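Local coordinates for protein cellulase IBT99 (Metagenomes, PDB 6WBT) that probably hydrolyses alpha-linked 6-phosphoglucosides as a family 4 glycoside hydrolase, and binds NAD, a manganese ion and glucose 6-phosphate, at residues 195-200 / 384-389; 199-204 / 264-269; 226-231 / 249-254. All coordinates share one frame; numbering follows the deposited sequence.

Interaction 1. Residues 195-200 / 384-389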
loop_
_atom_site.group_PDB
_atom_site.type_symbol
_atom_site.label_atom_id
_atom_site.label_comp_id
_atom_site.label_asym_id
_atom_site.label_seq_id
_atom_site.Cartn_x
_atom_site.Cartn_y
_atom_site.Cartn_z
ATOM N N ASP A 195 -4.881 -25.190 -1.220
ATOM C CA ASP A 195 -4.608 -23.762 -1.214
ATOM C C ASP A 195 -3.106 -23.546 -1.357
ATOM O O ASP A 195 -2.309 -24.201 -0.680
ATOM C CB ASP A 195 -5.115 -23.115 0.076
ATOM C CG ASP A 195 -6.590 -23.373 0.317
ATOM O OD1 ASP A 195 -7.375 -23.275 -0.648
ATOM O OD2 ASP A 195 -6.963 -23.680 1.469
ATOM N N TYR A 196 -2.724 -22.618 -2.232
ATOM C CA TYR A 196 -1.340 -22.517 -2.674
ATOM C C TYR A 196 -1.013 -21.065 -2.992
ATOM O O TYR A 196 -1.872 -20.307 -3.445
ATOM C CB TYR A 196 -1.116 -23.419 -3.897
ATOM C CG TYR A 196 0.280 -23.423 -4.473
ATOM C CD1 TYR A 196 0.655 -22.497 -5.436
ATOM C CD2 TYR A 196 1.211 -24.375 -4.081
ATOM C CE1 TYR A 196 1.924 -22.503 -5.976
ATOM C CE2 TYR A 196 2.484 -24.390 -4.616
ATOM C CZ TYR A 196 2.835 -23.452 -5.565
ATOM O OH TYR A 196 4.100 -23.461 -6.105
ATOM N N PHE A 197 0.239 -20.682 -2.742
ATOM C CA PHE A 197 0.707 -19.349 -3.097
ATOM C C PHE A 197 2.210 -19.396 -3.320
ATOM O O PHE A 197 2.889 -20.336 -2.900
ATOM C CB PHE A 197 0.356 -18.309 -2.023
ATOM C CG PHE A 197 1.258 -18.345 -0.816
ATOM C CD1 PHE A 197 2.383 -17.536 -0.748
ATOM C CD2 PHE A 197 0.974 -19.177 0.252
ATOM C CE1 PHE A 197 3.212 -17.568 0.357
ATOM C CE2 PHE A 197 1.798 -19.209 1.362
ATOM C CZ PHE A 197 2.917 -18.404 1.415
ATOM N N GLY A 198 2.724 -18.357 -3.977
ATOM C CA GLY A 198 4.132 -18.216 -4.264
ATOM C C GLY A 198 4.351 -17.950 -5.735
ATOM O O GLY A 198 3.428 -17.569 -6.463
ATOM N N LEU A 199 5.590 -18.142 -6.174
ATOM C CA LEU A 199 5.956 -18.012 -7.576
ATOM C C LEU A 199 6.047 -19.394 -8.217
ATOM O O LEU A 199 5.934 -20.425 -7.551
ATOM C CB LEU A 199 7.283 -17.262 -7.721
ATOM C CG LEU A 199 7.359 -15.874 -7.080
ATOM C CD1 LEU A 199 8.718 -15.240 -7.335
ATOM C CD2 LEU A 199 6.242 -14.977 -7.591
ATOM N N ASN A 200 6.251 -19.403 -9.532
ATOM C CA ASN A 200 6.396 -20.666 -10.246
ATOM C C ASN A 200 7.655 -21.385 -9.780
ATOM O O ASN A 200 8.749 -20.812 -9.779
ATOM C CB ASN A 200 6.441 -20.425 -11.755
ATOM C CG ASN A 200 6.602 -21.709 -12.547
ATOM O OD1 ASN A 200 7.602 -21.910 -13.235
ATOM N ND2 ASN A 200 5.615 -22.590 -12.448
ATOM N N GLY A 384 9.791 -12.475 2.398
ATOM C CA GLY A 384 11.172 -12.152 2.085
ATOM C C GLY A 384 11.778 -13.055 1.029
ATOM O O GLY A 384 12.615 -12.615 0.237
ATOM N N LEU A 385 11.368 -14.325 1.001
ATOM C CA LEU A 385 11.857 -15.236 -0.030
ATOM C C LEU A 385 11.296 -14.872 -1.398
ATOM O O LEU A 385 12.019 -14.904 -2.401
ATOM C CB LEU A 385 11.501 -16.678 0.334
ATOM C CG LEU A 385 12.324 -17.327 1.447
ATOM C CD1 LEU A 385 11.748 -18.684 1.815
ATOM C CD2 LEU A 385 13.777 -17.462 1.020
ATOM N N ILE A 386 10.008 -14.523 -1.461
ATOM C CA ILE A 386 9.407 -14.149 -2.736
ATOM C C ILE A 386 9.897 -12.776 -3.183
ATOM O O ILE A 386 10.079 -12.536 -4.382
ATOM C CB ILE A 386 7.870 -14.204 -2.635
ATOM C CG1 ILE A 386 7.410 -15.634 -2.344
ATOM C CG2 ILE A 386 7.222 -13.697 -3.914
ATOM C CD1 ILE A 386 5.917 -15.766 -2.138
ATOM N N GLU A 387 10.134 -11.861 -2.237
ATOM C CA GLU A 387 10.624 -10.534 -2.598
ATOM C C GLU A 387 11.991 -10.610 -3.269
ATOM O O GLU A 387 12.282 -9.837 -4.190
ATOM C CB GLU A 387 10.690 -9.636 -1.360
ATOM C CG GLU A 387 9.340 -9.133 -0.863
ATOM C CD GLU A 387 8.746 -8.047 -1.741
ATOM O OE1 GLU A 387 9.413 -7.620 -2.707
ATOM O OE2 GLU A 387 7.608 -7.616 -1.461
ATOM N N GLN A 388 12.843 -11.536 -2.824
ATOM C CA GLN A 388 14.165 -11.671 -3.427
ATOM C C GLN A 388 14.067 -12.212 -4.848
ATOM O O GLN A 388 14.695 -11.680 -5.771
ATOM C CB GLN A 388 15.046 -12.574 -2.564
ATOM C CG GLN A 388 16.441 -12.791 -3.127
ATOM C CD GLN A 388 17.303 -13.658 -2.233
ATOM O OE1 GLN A 388 16.854 -14.130 -1.188
ATOM N NE2 GLN A 388 18.548 -13.872 -2.639
ATOM N N GLN A 389 13.278 -13.273 -5.043
ATOM C CA GLN A 389 13.146 -13.859 -6.373
ATOM C C GLN A 389 12.397 -12.930 -7.320
ATOM O O GLN A 389 12.750 -12.826 -8.500
ATOM C CB GLN A 389 12.442 -15.213 -6.281
ATOM C CG GLN A 389 13.369 -16.405 -6.447
ATOM C CD GLN A 389 13.848 -16.580 -7.874
ATOM O OE1 GLN A 389 14.960 -16.182 -8.220
ATOM N NE2 GLN A 389 13.010 -17.180 -8.710
HETATM O O HOH W 1 10.107 -18.812 -9.520
#

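Interaction 2. Residues 199-204 / 264-269. With MN (manganese (II) ion), chain E; G6P (6-O-phosphono-alpha-D-glucopyranose), chain F.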
loop_
_atom_site.group_PDB
_atom_site.type_symbol
_atom_site.label_atom_id
_atom_site.label_comp_id
_atom_site.label_asym_id
_atom_site.label_seq_id
_atom_site.Cartn_x
_atom_site.Cartn_y
_atom_site.Cartn_z
ATOM N N LEU A 199 5.590 -18.142 -6.174
ATOM C CA LEU A 199 5.956 -18.012 -7.576
ATOM C C LEU A 199 6.047 -19.394 -8.217
ATOM O O LEU A 199 5.934 -20.425 -7.551
ATOM C CB LEU A 199 7.283 -17.262 -7.721
ATOM C CG LEU A 199 7.359 -15.874 -7.080
ATOM C CD1 LEU A 199 8.718 -15.240 -7.335
ATOM C CD2 LEU A 199 6.242 -14.977 -7.591
ATOM N N ASN A 200 6.251 -19.403 -9.532
ATOM C CA ASN A 200 6.396 -20.666 -10.246
ATOM C C ASN A 200 7.655 -21.385 -9.780
ATOM O O ASN A 200 8.749 -20.812 -9.779
ATOM C CB ASN A 200 6.441 -20.425 -11.755
ATOM C CG ASN A 200 6.602 -21.709 -12.547
ATOM O OD1 ASN A 200 7.602 -21.910 -13.235
ATOM N ND2 ASN A 200 5.615 -22.590 -12.448
ATOM N N HIS A 201 7.488 -22.649 -9.376
ATOM C CA HIS A 201 8.561 -23.441 -8.772
ATOM C C HIS A 201 9.132 -22.746 -7.540
ATOM O O HIS A 201 10.336 -22.806 -7.274
ATOM C CB HIS A 201 9.669 -23.747 -9.786
ATOM C CG HIS A 201 9.194 -24.489 -10.997
ATOM N ND1 HIS A 201 9.930 -24.562 -12.160
ATOM C CD2 HIS A 201 8.060 -25.193 -11.224
ATOM C CE1 HIS A 201 9.269 -25.278 -13.053
ATOM N NE2 HIS A 201 8.131 -25.672 -12.510
ATOM N N TYR A 202 8.260 -22.083 -6.779
ATOM C CA TYR A 202 8.676 -21.242 -5.664
ATOM C C TYR A 202 7.493 -20.977 -4.740
ATOM O O TYR A 202 7.315 -19.855 -4.256
ATOM C CB TYR A 202 9.255 -19.926 -6.187
ATOM C CG TYR A 202 10.319 -19.303 -5.311
ATOM C CD1 TYR A 202 11.614 -19.801 -5.301
ATOM C CD2 TYR A 202 10.032 -18.204 -4.509
ATOM C CE1 TYR A 202 12.590 -19.235 -4.510
ATOM C CE2 TYR A 202 11.005 -17.629 -3.715
ATOM C CZ TYR A 202 12.282 -18.149 -3.720
ATOM O OH TYR A 202 13.256 -17.582 -2.931
ATOM N N GLY A 203 6.684 -22.006 -4.484
ATOM C CA GLY A 203 5.452 -21.831 -3.738
ATOM C C GLY A 203 5.308 -22.736 -2.534
ATOM O O GLY A 203 6.245 -23.448 -2.160
ATOM N N TRP A 204 4.129 -22.701 -1.914
ATOM C CA TRP A 204 3.852 -23.476 -0.714
ATOM C C TRP A 204 2.391 -23.903 -0.711
ATOM O O TRP A 204 1.513 -23.169 -1.173
ATOM C CB TRP A 204 4.161 -22.678 0.560
ATOM C CG TRP A 204 5.553 -22.131 0.615
ATOM C CD1 TRP A 204 6.000 -20.972 0.049
ATOM C CD2 TRP A 204 6.682 -22.714 1.277
ATOM N NE1 TRP A 204 7.336 -20.800 0.315
ATOM C CE2 TRP A 204 7.779 -21.857 1.066
ATOM C CE3 TRP A 204 6.873 -23.880 2.027
ATOM C CZ2 TRP A 204 9.047 -22.124 1.580
ATOM C CZ3 TRP A 204 8.134 -24.145 2.535
ATOM C CH2 TRP A 204 9.205 -23.271 2.308
ATOM N N ASN A 264 6.804 -26.562 -2.007
ATOM C CA ASN A 264 6.944 -26.936 -3.404
ATOM C C ASN A 264 8.240 -27.714 -3.593
ATOM O O ASN A 264 9.222 -27.517 -2.872
ATOM C CB ASN A 264 6.926 -25.695 -4.299
ATOM C CG ASN A 264 6.826 -26.034 -5.778
ATOM O OD1 ASN A 264 7.617 -26.817 -6.306
ATOM N ND2 ASN A 264 5.847 -25.445 -6.453
ATOM N N THR A 265 8.230 -28.615 -4.576
ATOM C CA THR A 265 9.371 -29.500 -4.787
ATOM C C THR A 265 10.636 -28.715 -5.122
ATOM O O THR A 265 11.732 -29.064 -4.666
ATOM C CB THR A 265 9.037 -30.508 -5.890
ATOM O OG1 THR A 265 8.238 -31.566 -5.344
ATOM C CG2 THR A 265 10.293 -31.092 -6.499
ATOM N N TYR A 266 10.502 -27.630 -5.887
ATOM C CA TYR A 266 11.665 -26.903 -6.384
ATOM C C TYR A 266 12.386 -26.088 -5.315
ATOM O O TYR A 266 13.400 -25.458 -5.639
ATOM C CB TYR A 266 11.255 -25.992 -7.540
ATOM C CG TYR A 266 11.237 -26.694 -8.878
ATOM C CD1 TYR A 266 12.381 -26.763 -9.661
ATOM C CD2 TYR A 266 10.080 -27.293 -9.356
ATOM C CE1 TYR A 266 12.374 -27.404 -10.883
ATOM C CE2 TYR A 266 10.064 -27.937 -10.579
ATOM C CZ TYR A 266 11.213 -27.990 -11.338
ATOM O OH TYR A 266 11.201 -28.630 -12.556
ATOM N N TRP A 267 11.915 -26.077 -4.066
ATOM C CA TRP A 267 12.708 -25.488 -2.993
ATOM C C TRP A 267 13.975 -26.283 -2.710
ATOM O O TRP A 267 14.821 -25.821 -1.937
ATOM C CB TRP A 267 11.875 -25.373 -1.715
ATOM C CG TRP A 267 10.876 -24.265 -1.758
ATOM C CD1 TRP A 267 9.531 -24.378 -1.959
ATOM C CD2 TRP A 267 11.142 -22.865 -1.607
ATOM N NE1 TRP A 267 8.943 -23.137 -1.936
ATOM C CE2 TRP A 267 9.911 -22.191 -1.723
ATOM C CE3 TRP A 267 12.302 -22.118 -1.383
ATOM C CZ2 TRP A 267 9.808 -20.807 -1.623
ATOM C CZ3 TRP A 267 12.197 -20.744 -1.284
ATOM C CH2 TRP A 267 10.958 -20.103 -1.401
ATOM N N GLN A 268 14.116 -27.461 -3.321
ATOM C CA GLN A 268 15.318 -28.271 -3.161
ATOM C C GLN A 268 16.566 -27.531 -3.628
ATOM O O GLN A 268 17.653 -27.739 -3.077
ATOM C CB GLN A 268 15.144 -29.577 -3.935
ATOM C CG GLN A 268 16.311 -30.535 -3.872
ATOM C CD GLN A 268 16.237 -31.585 -4.960
ATOM O OE1 GLN A 268 16.769 -32.686 -4.817
ATOM N NE2 GLN A 268 15.577 -31.248 -6.061
ATOM N N TYR A 269 16.434 -26.663 -4.631
ATOM C CA TYR A 269 17.584 -25.979 -5.207
ATOM C C TYR A 269 17.854 -24.617 -4.580
ATOM O O TYR A 269 18.994 -24.142 -4.640
ATOM C CB TYR A 269 17.393 -25.811 -6.718
ATOM C CG TYR A 269 16.943 -27.074 -7.415
ATOM C CD1 TYR A 269 15.647 -27.197 -7.899
ATOM C CD2 TYR A 269 17.809 -28.147 -7.578
ATOM C CE1 TYR A 269 15.229 -28.352 -8.534
ATOM C CE2 TYR A 269 17.399 -29.306 -8.211
ATOM C CZ TYR A 269 16.109 -29.402 -8.687
ATOM O OH TYR A 269 15.696 -30.553 -9.318
HETATM MN MN MN E . 6.850 -26.004 -14.159
HETATM C C1 G6P F . 7.775 -30.839 -13.973
HETATM C C2 G6P F . 8.225 -29.381 -13.912
HETATM C C3 G6P F . 8.925 -28.969 -15.202
HETATM C C4 G6P F . 10.017 -29.971 -15.557
HETATM C C5 G6P F . 9.422 -31.373 -15.593
HETATM C C6 G6P F . 10.443 -32.434 -15.991
HETATM O O1 G6P F . 6.755 -30.982 -14.966
HETATM O O2 G6P F . 7.088 -28.538 -13.699
HETATM O O3 G6P F . 9.496 -27.667 -15.043
HETATM O O4 G6P F . 10.577 -29.647 -16.834
HETATM O O5 G6P F . 8.881 -31.679 -14.307
HETATM O O6 G6P F . 11.682 -31.837 -16.366
HETATM P P G6P F . 12.790 -32.715 -17.136
HETATM O O1P G6P F . 14.098 -32.281 -16.523
HETATM O O2P G6P F . 12.612 -32.348 -18.589
HETATM O O3P G6P F . 12.400 -34.139 -16.813
HETATM O O HOH W 2 5.200 -24.693 -9.249
#

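Interaction 3. Residues 226-231 / 249-254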
loop_
_atom_site.group_PDB
_atom_site.type_symbol
_atom_site.label_atom_id
_atom_site.label_comp_id
_atom_site.label_asym_id
_atom_site.label_seq_id
_atom_site.Cartn_x
_atom_site.Cartn_y
_atom_site.Cartn_z
ATOM N N TYR A 226 9.113 -39.461 4.830
ATOM C CA TYR A 226 9.425 -40.083 3.551
ATOM C C TYR A 226 9.370 -39.117 2.375
ATOM O O TYR A 226 9.629 -39.535 1.240
ATOM C CB TYR A 226 8.472 -41.255 3.279
ATOM C CG TYR A 226 8.206 -42.129 4.481
ATOM C CD1 TYR A 226 9.183 -42.983 4.975
ATOM C CD2 TYR A 226 6.972 -42.107 5.118
ATOM C CE1 TYR A 226 8.940 -43.786 6.074
ATOM C CE2 TYR A 226 6.720 -42.907 6.215
ATOM C CZ TYR A 226 7.706 -43.744 6.689
ATOM O OH TYR A 226 7.458 -44.541 7.782
ATOM N N GLY A 227 9.044 -37.849 2.606
ATOM C CA GLY A 227 8.888 -36.940 1.491
ATOM C C GLY A 227 7.582 -37.199 0.755
ATOM O O GLY A 227 6.631 -37.781 1.284
ATOM N N TYR A 228 7.552 -36.755 -0.500
ATOM C CA TYR A 228 6.405 -36.971 -1.371
ATOM C C TYR A 228 6.398 -38.356 -2.008
ATOM O O TYR A 228 5.701 -38.563 -3.008
ATOM C CB TYR A 228 6.362 -35.893 -2.456
ATOM C CG TYR A 228 5.968 -34.526 -1.944
ATOM C CD1 TYR A 228 4.917 -34.375 -1.049
ATOM C CD2 TYR A 228 6.651 -33.386 -2.350
ATOM C CE1 TYR A 228 4.552 -33.128 -0.578
ATOM C CE2 TYR A 228 6.295 -32.135 -1.883
ATOM C CZ TYR A 228 5.245 -32.012 -0.997
ATOM O OH TYR A 228 4.887 -30.768 -0.530
ATOM N N VAL A 229 7.150 -39.302 -1.454
ATOM C CA VAL A 229 7.264 -40.652 -1.993
ATOM C C VAL A 229 6.504 -41.607 -1.085
ATOM O O VAL A 229 6.739 -41.642 0.129
ATOM C CB VAL A 229 8.734 -41.082 -2.132
ATOM C CG1 VAL A 229 8.830 -42.587 -2.311
ATOM C CG2 VAL A 229 9.385 -40.369 -3.305
ATOM N N SER A 230 5.594 -42.375 -1.674
ATOM C CA SER A 230 4.903 -43.458 -0.993
ATOM C C SER A 230 5.236 -44.774 -1.684
ATOM O O SER A 230 5.875 -44.806 -2.740
ATOM C CB SER A 230 3.386 -43.228 -0.977
ATOM O OG SER A 230 2.857 -43.229 -2.291
ATOM N N GLU A 231 4.799 -45.874 -1.071
ATOM C CA GLU A 231 5.017 -47.184 -1.673
ATOM C C GLU A 231 4.147 -47.398 -2.904
ATOM O O GLU A 231 4.514 -48.196 -3.774
ATOM C CB GLU A 231 4.768 -48.283 -0.640
ATOM C CG GLU A 231 5.658 -48.171 0.589
ATOM C CD GLU A 231 7.137 -48.181 0.243
ATOM O OE1 GLU A 231 7.681 -49.274 -0.020
ATOM O OE2 GLU A 231 7.752 -47.095 0.226
ATOM N N LYS A 249 11.987 -37.090 -2.318
ATOM C CA LYS A 249 12.394 -37.478 -0.973
ATOM C C LYS A 249 13.181 -36.390 -0.253
ATOM O O LYS A 249 13.351 -36.478 0.969
ATOM C CB LYS A 249 13.218 -38.769 -1.034
ATOM C CG LYS A 249 13.246 -39.553 0.269
ATOM C CD LYS A 249 13.955 -40.887 0.096
ATOM C CE LYS A 249 13.207 -41.796 -0.868
ATOM N NZ LYS A 249 11.849 -42.150 -0.368
ATOM N N ASN A 250 13.659 -35.370 -0.968
ATOM C CA ASN A 250 14.348 -34.258 -0.325
ATOM C C ASN A 250 13.396 -33.311 0.394
ATOM O O ASN A 250 13.850 -32.505 1.213
ATOM C CB ASN A 250 15.167 -33.473 -1.353
ATOM C CG ASN A 250 16.628 -33.876 -1.365
ATOM O OD1 ASN A 250 17.042 -34.730 -2.146
ATOM N ND2 ASN A 250 17.418 -33.261 -0.492
ATOM N N SER A 251 12.095 -33.389 0.109
ATOM C CA SER A 251 11.124 -32.526 0.772
ATOM C C SER A 251 10.947 -32.861 2.246
ATOM O O SER A 251 10.319 -32.078 2.968
ATOM C CB SER A 251 9.774 -32.613 0.058
ATOM O OG SER A 251 9.886 -32.218 -1.298
ATOM N N ALA A 252 11.479 -33.997 2.707
ATOM C CA ALA A 252 11.356 -34.358 4.115
ATOM C C ALA A 252 12.121 -33.387 5.004
ATOM O O ALA A 252 11.633 -32.995 6.070
ATOM C CB ALA A 252 11.847 -35.789 4.333
ATOM N N LEU A 253 13.322 -32.989 4.582
ATOM C CA LEU A 253 14.111 -32.054 5.378
ATOM C C LEU A 253 13.473 -30.671 5.399
ATOM O O LEU A 253 13.430 -30.018 6.449
ATOM C CB LEU A 253 15.541 -31.975 4.838
ATOM C CG LEU A 253 16.501 -33.134 5.133
ATOM C CD1 LEU A 253 16.465 -33.500 6.611
ATOM C CD2 LEU A 253 16.221 -34.352 4.260
ATOM N N ILE A 254 12.970 -30.209 4.254
ATOM C CA ILE A 254 12.370 -28.879 4.191
ATOM C C ILE A 254 11.068 -28.838 4.981
ATOM O O ILE A 254 10.788 -27.865 5.691
ATOM C CB ILE A 254 12.162 -28.459 2.724
ATOM C CG1 ILE A 254 13.503 -28.424 1.988
ATOM C CG2 ILE A 254 11.474 -27.105 2.647
ATOM C CD1 ILE A 254 13.398 -27.996 0.542
#

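Interaction 1. Residues 195-200 / 384-389
Gly198, at the corner where the chain leaves strand 192-197, comes closest to helix 380-402 at Ile386, with 6.8 Å between Gly198 CA and Ile386 CA and no hydrogen bond joining the two backbones. Ile386 carries the contact with its two branches, which go to different partners. Its CD1 reaches the backbone, lying 3.7 Å from Gly198 CA, and also meets the rim of the Phe197 ring, where it is 4.1 Å from Phe197 CE1 and near the ring plane. The Phe197 ring gets there because its CG sits between the backbone N and carbonyl carbon (chi1 78°), which carries the ring end closer to the helix than the CB direction alone would. This is a buried strand-against-helix packing within the C-terminal domain of a family 4 glycoside hydrolase, and the same helix touches a second subunit through Glu387 and Gln388. The other branch, Ile386 CG2, is met by the fork of Leu199: it lies 3.8 Å from Leu199 CG and 4.0 Å from Leu199 CD2. Nearly a turn farther along the helix, Gln389 meets Leu199 through the aliphatic base of its side chain, Gln389 CB lying 3.9 Å from Leu199 CD1.

Interaction 2. Residues 199-204 / 264-269
His201 and Tyr266 form a face-to-face aromatic stack beside the metal and sugar-phosphate site, their ring centroids 3.8 Å apart and planes 13° from parallel. The two side chains run alongside each other toward the ligand. His201 NE2 binds manganese at 2.1 Å, with Cys171 and O2 of glucose 6-phosphate also on the metal, while ND1 bonds to Thr111; bonds at both nitrogens should fix the imidazole's rotation. Tyr266 OH accepts a hydrogen bond from the sugar O3.

Packing is dense at the far end, in an aromatic cluster. The Trp267 indole has Trp204 over one face and Tyr202 over the other, both oblique, with planes at 35° in each pair. Between His201 and Asn264 the fit is looser: a water accepts from His201 N and from Asn264 ND2, an amide group that also bonds to Tyr196. Asn264 OD1 takes Tyr266 N at 3.0 Å, capping the turn that leads into helix 267-270. Gly203 O joins the segments by accepting two bonds from opposite faces of its carbonyl plane: Asn264 N at 3.2 Å, well above that plane, and Trp267 NE1 at 2.7 Å, with the oxygen lying in the indole plane.

Interaction 3. Residues 226-231 / 249-254
Tyr226, the last residue of helix 216-226, begins a type II' beta turn that runs to Val229 and packs against the junction between helices 242-249 and 251-257 in the C-terminal domain. Its carbonyl does the touching, Tyr226 O lying 3.7 Å from Lys249 CG, whereas its CB points away from the other segment. Gly227 is the first residue past the helix, with phi at +75°, and having no side chain it lets the backbones come together: Gly227 CA is 4.3 Å from Lys249 CA, and Gly227 N is 3.9 Å from Ala252 CB. Next, the Tyr228 ring passes Ser251 obliquely, with Tyr228 CD2 at 3.6 Å from Ser251 OG. The phenol oxygen reaches beyond the contact to bond to Pro263 O, while the Tyr228 ring also touches Ile177 and Arg180 of helix 173-184. No hydrogen bond runs between the two segments, which meet by van der Waals contact; just outside them a backbone hydrogen bond joins Tyr228 to Phe248. Val229, whose CB points toward the other segment, meets the end of Lys249. That lysine leaves its backbone extended, then bends at chi3 and chi4 (-64° and -63°), which curls the chain back over the turn and sets Lys249 NZ 3.6 Å from Val229 CG1.

Overall arrangement
Interactions 1 and 2 share Leu199 and Asn200, and their centres lie 8 Å apart. Strands 192-197 and 202-210 are antiparallel neighbours, and the bond from Trp204 N to Phe197 O (2.8 Å) ties the two contacts together. Tyr202 OH also bonds to Leu385 O, which links the helix of interaction 1 to one member of the aromatic cluster of interaction 2. Interaction 3 lies about 14 Å from interaction 2 and 21 Å from interaction 1, centre to centre; it meets interaction 2 where Ile254 CD1 packs 3.6 Å from Trp267 O. Interaction 2 bonds to the ligands directly, through His201 and Tyr266; the side chains of Gln389 in interaction 1 and Tyr228 in interaction 3 stay about 13 and 12 Å from glucose 6-phosphate.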